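Long-range contact in putative exported protein (Bordetella parapertussis, PDB 3OCJ), which is of unknown function but carries a methyltransferase-like Rossmann-type domain, probably binds S-adenosylmethionine, and holds a palmitic acid in the crystal: residues L87-L99 against I245-F257. Residues are numbered along the deposited sequence; the frame is centred on the assembly and turned at random.
Sequences LERVFYERLPAVL and IDPHDLQLQQLVF. With PLM (palmitic acid), chain D.
Pro96 is the bump that fits the surface of helix 247-257: its ring rides over the backbone of that helix, with CG seated at Leu250 CA and 3.7 Å from Ile245 CG2, and CD 3.6 Å from Asp249 O. Gln253 runs antiparallel alongside the ring; its chain, extended with CG anti to the backbone N (chi1 175°), carries OE1 to Ala97 N at 2.8 Å in a nearly straight hydrogen bond (173°) that uses an in-plane lone pair. A side chain from one helix thus takes up an N-H in the first turn of another, helix 96-115, whose N-cap is Leu95. Helices 86-94 and 96-115 precede the first strand of the Rossmann-like sheet, 121-124, whereas helix 247-261 lies in the connection between strands 221-226 and 286-289. On the side of helix 87-94, Leu252 CD2 fills the dip between Val90 CG1 (3.7 Å) and Leu95 CD2 (3.9 Å) and meets the edge of the Phe91 ring, whose CE1 touches Val256 CG2. Phe91, Leu95, Val98 and Phe257 also line the palmitic acid chain. At the more exposed margin, Asp249 OD1 lies over one face of the Arg94 guanidinium in a salt bridge, 2.9 Å from NH2, the planes 82° apart; one water joins Arg94 O to Asp249 OD2, another links OD2 weakly to Arg94 NE.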
loop_
_atom_site.group_PDB
_atom_site.type_symbol
_atom_site.label_atom_id
_atom_site.label_comp_id
_atom_site.label_asym_id
_atom_site.label_seq_id
_atom_site.Cartn_x
_atom_site.Cartn_y
_atom_site.Cartn_z
ATOM N N LEU A 87 -3.142 -6.958 -21.473
ATOM C CA LEU A 87 -3.625 -7.544 -20.224
ATOM C C LEU A 87 -3.026 -6.822 -19.017
ATOM O O LEU A 87 -3.707 -6.547 -18.017
ATOM C CB LEU A 87 -3.268 -9.026 -20.168
ATOM C CG LEU A 87 -4.068 -9.908 -19.216
ATOM C CD1 LEU A 87 -5.558 -9.778 -19.503
ATOM C CD2 LEU A 87 -3.616 -11.358 -19.346
ATOM N N GLU A 88 -1.737 -6.533 -19.116
ATOM C CA GLU A 88 -1.039 -5.761 -18.098
ATOM C C GLU A 88 -1.787 -4.469 -17.792
ATOM O O GLU A 88 -1.946 -4.092 -16.633
ATOM C CB GLU A 88 0.369 -5.446 -18.602
ATOM C CG GLU A 88 1.263 -4.736 -17.617
ATOM C CD GLU A 88 2.671 -4.547 -18.154
ATOM O OE1 GLU A 88 2.850 -4.396 -19.381
ATOM O OE2 GLU A 88 3.622 -4.557 -17.345
ATOM N N ARG A 89 -2.261 -3.792 -18.831
ATOM C CA ARG A 89 -2.985 -2.532 -18.634
ATOM C C ARG A 89 -4.327 -2.746 -17.909
ATOM O O ARG A 89 -4.723 -1.936 -17.069
ATOM C CB ARG A 89 -3.168 -1.771 -19.953
ATOM C CG ARG A 89 -3.808 -0.384 -19.751
ATOM C CD ARG A 89 -3.907 0.404 -21.069
ATOM N NE ARG A 89 -2.605 0.725 -21.652
ATOM C CZ ARG A 89 -1.840 1.741 -21.264
ATOM N NH1 ARG A 89 -2.239 2.517 -20.257
ATOM N NH2 ARG A 89 -0.669 1.965 -21.848
ATOM N N VAL A 90 -5.012 -3.847 -18.208
ATOM C CA VAL A 90 -6.230 -4.194 -17.477
ATOM C C VAL A 90 -5.927 -4.369 -15.991
ATOM O O VAL A 90 -6.664 -3.881 -15.126
ATOM C CB VAL A 90 -6.892 -5.465 -18.029
ATOM C CG1 VAL A 90 -8.080 -5.861 -17.157
ATOM C CG2 VAL A 90 -7.346 -5.237 -19.465
ATOM N N PHE A 91 -4.831 -5.052 -15.680
ATOM C CA PHE A 91 -4.424 -5.215 -14.284
ATOM C C PHE A 91 -4.143 -3.867 -13.608
ATOM O O PHE A 91 -4.548 -3.634 -12.463
ATOM C CB PHE A 91 -3.190 -6.115 -14.172
ATOM C CG PHE A 91 -3.397 -7.518 -14.696
ATOM C CD1 PHE A 91 -4.648 -8.111 -14.666
ATOM C CD2 PHE A 91 -2.320 -8.254 -15.180
ATOM C CE1 PHE A 91 -4.832 -9.405 -15.133
ATOM C CE2 PHE A 91 -2.493 -9.546 -15.651
ATOM C CZ PHE A 91 -3.751 -10.123 -15.626
ATOM N N TYR A 92 -3.452 -2.977 -14.314
ATOM C CA TYR A 92 -3.124 -1.651 -13.789
ATOM C C TYR A 92 -4.339 -0.735 -13.642
ATOM O O TYR A 92 -4.315 0.193 -12.842
ATOM C CB TYR A 92 -2.152 -0.924 -14.722
ATOM C CG TYR A 92 -0.668 -1.087 -14.455
ATOM C CD1 TYR A 92 -0.004 -2.263 -14.776
ATOM C CD2 TYR A 92 0.084 -0.024 -13.961
ATOM C CE1 TYR A 92 1.363 -2.388 -14.567
ATOM C CE2 TYR A 92 1.443 -0.144 -13.746
ATOM C CZ TYR A 92 2.075 -1.327 -14.055
ATOM O OH TYR A 92 3.440 -1.447 -13.851
ATOM N N GLU A 93 -5.380 -0.955 -14.448
ATOM C CA GLU A 93 -6.447 0.041 -14.568
ATOM C C GLU A 93 -7.839 -0.408 -14.161
ATOM O O GLU A 93 -8.723 0.435 -13.962
ATOM C CB GLU A 93 -6.482 0.617 -15.991
ATOM C CG GLU A 93 -5.244 1.428 -16.314
ATOM C CD GLU A 93 -5.225 1.981 -17.721
ATOM O OE1 GLU A 93 -6.236 1.841 -18.457
ATOM O OE2 GLU A 93 -4.192 2.593 -18.070
ATOM N N ARG A 94 -8.061 -1.706 -14.040
ATOM C CA ARG A 94 -9.419 -2.190 -13.806
ATOM C C ARG A 94 -9.635 -2.984 -12.517
ATOM O O ARG A 94 -10.764 -3.098 -12.044
ATOM C CB ARG A 94 -9.920 -2.976 -15.013
ATOM C CG ARG A 94 -9.954 -2.137 -16.278
ATOM C CD ARG A 94 -10.402 -2.943 -17.475
ATOM N NE ARG A 94 -11.770 -3.430 -17.333
ATOM C CZ ARG A 94 -12.350 -4.265 -18.188
ATOM N NH1 ARG A 94 -11.679 -4.707 -19.243
ATOM N NH2 ARG A 94 -13.599 -4.662 -17.987
ATOM N N LEU A 95 -8.579 -3.540 -11.934
ATOM C CA LEU A 95 -8.774 -4.337 -10.728
ATOM C C LEU A 95 -9.326 -3.454 -9.614
ATOM O O LEU A 95 -8.785 -2.389 -9.345
ATOM C CB LEU A 95 -7.471 -5.005 -10.297
ATOM C CG LEU A 95 -6.854 -5.934 -11.344
ATOM C CD1 LEU A 95 -5.563 -6.527 -10.790
ATOM C CD2 LEU A 95 -7.823 -7.038 -11.749
ATOM N N PRO A 96 -10.414 -3.887 -8.976
ATOM C CA PRO A 96 -11.015 -3.034 -7.942
ATOM C C PRO A 96 -10.023 -2.583 -6.860
ATOM O O PRO A 96 -10.068 -1.410 -6.476
ATOM C CB PRO A 96 -12.109 -3.929 -7.356
ATOM C CG PRO A 96 -12.553 -4.749 -8.543
ATOM C CD PRO A 96 -11.254 -5.061 -9.270
ATOM N N ALA A 97 -9.146 -3.465 -6.384
ATOM C CA ALA A 97 -8.207 -3.068 -5.341
ATOM C C ALA A 97 -7.189 -2.027 -5.827
ATOM O O ALA A 97 -6.718 -1.186 -5.053
ATOM C CB ALA A 97 -7.497 -4.287 -4.772
ATOM N N VAL A 98 -6.841 -2.079 -7.114
ATOM C CA VAL A 98 -5.915 -1.092 -7.655
ATOM C C VAL A 98 -6.613 0.266 -7.738
ATOM O O VAL A 98 -6.017 1.303 -7.406
ATOM C CB VAL A 98 -5.386 -1.512 -9.054
ATOM C CG1 VAL A 98 -4.537 -0.403 -9.666
ATOM C CG2 VAL A 98 -4.571 -2.806 -8.937
ATOM N N LEU A 99 -7.865 0.272 -8.192
ATOM C CA LEU A 99 -8.624 1.511 -8.234
ATOM C C LEU A 99 -8.713 2.093 -6.829
ATOM O O LEU A 99 -8.540 3.292 -6.639
ATOM C CB LEU A 99 -10.020 1.257 -8.794
ATOM C CG LEU A 99 -10.061 0.881 -10.278
ATOM C CD1 LEU A 99 -11.435 0.359 -10.666
ATOM C CD2 LEU A 99 -9.694 2.085 -11.132
ATOM N N ILE A 245 -18.595 -1.831 -7.536
ATOM C CA ILE A 245 -17.571 -2.760 -8.025
ATOM C C ILE A 245 -18.074 -3.467 -9.274
ATOM O O ILE A 245 -19.162 -4.042 -9.272
ATOM C CB ILE A 245 -17.220 -3.824 -6.966
ATOM C CG1 ILE A 245 -16.787 -3.147 -5.654
ATOM C CG2 ILE A 245 -16.133 -4.763 -7.493
ATOM C CD1 ILE A 245 -16.625 -4.118 -4.479
ATOM N N ASP A 246 -17.294 -3.428 -10.348
ATOM C CA ASP A 246 -17.680 -4.155 -11.550
ATOM C C ASP A 246 -17.576 -5.659 -11.296
ATOM O O ASP A 246 -16.520 -6.148 -10.892
ATOM C CB ASP A 246 -16.798 -3.760 -12.736
ATOM C CG ASP A 246 -17.171 -4.506 -14.002
ATOM O OD1 ASP A 246 -18.092 -4.047 -14.712
ATOM O OD2 ASP A 246 -16.578 -5.564 -14.274
ATOM N N PRO A 247 -18.669 -6.404 -11.517
ATOM C CA PRO A 247 -18.619 -7.831 -11.181
ATOM C C PRO A 247 -17.546 -8.615 -11.941
ATOM O O PRO A 247 -16.883 -9.456 -11.336
ATOM C CB PRO A 247 -20.021 -8.326 -11.545
ATOM C CG PRO A 247 -20.889 -7.117 -11.406
ATOM C CD PRO A 247 -20.038 -5.960 -11.858
ATOM N N HIS A 248 -17.368 -8.351 -13.231
ATOM C CA HIS A 248 -16.383 -9.105 -13.995
ATOM C C HIS A 248 -14.968 -8.773 -13.540
ATOM O O HIS A 248 -14.126 -9.669 -13.399
ATOM C CB HIS A 248 -16.493 -8.851 -15.495
ATOM C CG HIS A 248 -15.394 -9.503 -16.277
ATOM N ND1 HIS A 248 -15.466 -10.808 -16.716
ATOM C CD2 HIS A 248 -14.174 -9.046 -16.651
ATOM C CE1 HIS A 248 -14.348 -11.118 -17.349
ATOM N NE2 HIS A 248 -13.550 -10.067 -17.326
ATOM N N ASP A 249 -14.697 -7.486 -13.333
ATOM C CA ASP A 249 -13.359 -7.088 -12.905
ATOM C C ASP A 249 -13.031 -7.639 -11.524
ATOM O O ASP A 249 -11.882 -7.970 -11.245
ATOM C CB ASP A 249 -13.176 -5.576 -12.954
ATOM C CG ASP A 249 -13.319 -5.017 -14.358
ATOM O OD1 ASP A 249 -13.110 -5.782 -15.329
ATOM O OD2 ASP A 249 -13.617 -3.814 -14.487
ATOM N N LEU A 250 -14.033 -7.744 -10.658
ATOM C CA LEU A 250 -13.817 -8.388 -9.366
ATOM C C LEU A 250 -13.500 -9.879 -9.537
ATOM O O LEU A 250 -12.591 -10.408 -8.886
ATOM C CB LEU A 250 -15.025 -8.194 -8.438
ATOM C CG LEU A 250 -14.864 -8.847 -7.068
ATOM C CD1 LEU A 250 -13.671 -8.272 -6.299
ATOM C CD2 LEU A 250 -16.149 -8.677 -6.262
ATOM N N GLN A 251 -14.243 -10.566 -10.406
ATOM C CA GLN A 251 -13.964 -11.976 -10.671
ATOM C C GLN A 251 -12.536 -12.143 -11.175
ATOM O O GLN A 251 -11.813 -13.041 -10.743
ATOM C CB GLN A 251 -14.940 -12.550 -11.701
ATOM C CG GLN A 251 -16.364 -12.672 -11.195
ATOM C CD GLN A 251 -17.295 -13.289 -12.223
ATOM O OE1 GLN A 251 -17.285 -12.909 -13.395
ATOM N NE2 GLN A 251 -18.109 -14.244 -11.787
ATOM N N LEU A 252 -12.135 -11.264 -12.086
ATOM C CA LEU A 252 -10.767 -11.276 -12.600
ATOM C C LEU A 252 -9.751 -11.122 -11.459
ATOM O O LEU A 252 -8.811 -11.909 -11.338
ATOM C CB LEU A 252 -10.582 -10.183 -13.652
ATOM C CG LEU A 252 -9.160 -10.017 -14.200
ATOM C CD1 LEU A 252 -8.735 -11.240 -15.008
ATOM C CD2 LEU A 252 -9.028 -8.750 -15.040
ATOM N N GLN A 253 -9.946 -10.107 -10.624
ATOM C CA GLN A 253 -9.062 -9.890 -9.486
ATOM C C GLN A 253 -8.999 -11.105 -8.566
ATOM O O GLN A 253 -7.922 -11.506 -8.125
ATOM C CB GLN A 253 -9.522 -8.679 -8.690
ATOM C CG GLN A 253 -8.714 -8.480 -7.432
ATOM C CD GLN A 253 -9.142 -7.238 -6.713
ATOM O OE1 GLN A 253 -8.964 -6.132 -7.220
ATOM N NE2 GLN A 253 -9.698 -7.405 -5.520
ATOM N N GLN A 254 -10.147 -11.708 -8.290
ATOM C CA GLN A 254 -10.182 -12.850 -7.393
ATOM C C GLN A 254 -9.372 -14.027 -7.931
ATOM O O GLN A 254 -8.687 -14.711 -7.173
ATOM C CB GLN A 254 -11.623 -13.273 -7.125
ATOM C CG GLN A 254 -12.387 -12.233 -6.334
ATOM C CD GLN A 254 -13.862 -12.533 -6.254
ATOM O OE1 GLN A 254 -14.424 -13.182 -7.136
ATOM N NE2 GLN A 254 -14.500 -12.056 -5.193
ATOM N N LEU A 255 -9.457 -14.266 -9.234
ATOM C CA LEU A 255 -8.701 -15.353 -9.841
ATOM C C LEU A 255 -7.218 -15.020 -9.796
ATOM O O LEU A 255 -6.391 -15.840 -9.375
ATOM C CB LEU A 255 -9.155 -15.569 -11.285
ATOM C CG LEU A 255 -8.425 -16.688 -12.030
ATOM C CD1 LEU A 255 -8.637 -18.031 -11.338
ATOM C CD2 LEU A 255 -8.904 -16.738 -13.470
ATOM N N VAL A 256 -6.881 -13.806 -10.208
ATOM C CA VAL A 256 -5.488 -13.387 -10.249
ATOM C C VAL A 256 -4.847 -13.429 -8.859
ATOM O O VAL A 256 -3.730 -13.935 -8.702
ATOM C CB VAL A 256 -5.326 -12.003 -10.910
ATOM C CG1 VAL A 256 -3.885 -11.514 -10.802
ATOM C CG2 VAL A 256 -5.747 -12.076 -12.375
ATOM N N PHE A 257 -5.543 -12.913 -7.849
ATOM C CA PHE A 257 -4.994 -12.890 -6.494
ATOM C C PHE A 257 -5.010 -14.274 -5.843
ATOM O O PHE A 257 -3.983 -14.764 -5.390
ATOM C CB PHE A 257 -5.752 -11.900 -5.585
ATOM C CG PHE A 257 -5.517 -10.439 -5.891
ATOM C CD1 PHE A 257 -4.754 -10.022 -6.973
ATOM C CD2 PHE A 257 -6.083 -9.472 -5.065
ATOM C CE1 PHE A 257 -4.563 -8.657 -7.228
ATOM C CE2 PHE A 257 -5.897 -8.116 -5.314
ATOM C CZ PHE A 257 -5.141 -7.707 -6.393
HETATM C C1 PLM D . 0.641 -2.531 -0.646
HETATM O O1 PLM D . 0.413 -1.304 -0.634
HETATM O O2 PLM D . 1.790 -2.922 -0.347
HETATM C C2 PLM D . -0.422 -3.551 -1.017
HETATM C C3 PLM D . -1.688 -2.927 -1.608
HETATM C C4 PLM D . -2.542 -4.054 -2.190
HETATM C C5 PLM D . -3.938 -3.612 -2.607
HETATM C C6 PLM D . -3.913 -2.641 -3.783
HETATM C C7 PLM D . -2.879 -3.006 -4.840
HETATM C C8 PLM D . -3.185 -4.307 -5.573
HETATM C C9 PLM D . -2.098 -4.518 -6.621
HETATM C CA PLM D . -2.500 -5.501 -7.710
HETATM C CB PLM D . -1.676 -5.227 -8.964
HETATM C CC PLM D . -1.680 -6.406 -9.923
HETATM C CD PLM D . -0.810 -6.103 -11.135
HETATM C CE PLM D . -0.683 -7.354 -12.000
HETATM C CF PLM D . 0.511 -7.269 -12.937
HETATM C CG PLM D . 0.415 -6.098 -13.901
HETATM O O HOH W 1 -13.236 -2.086 -12.566
HETATM O O HOH W 2 -14.258 -1.907 -16.627
#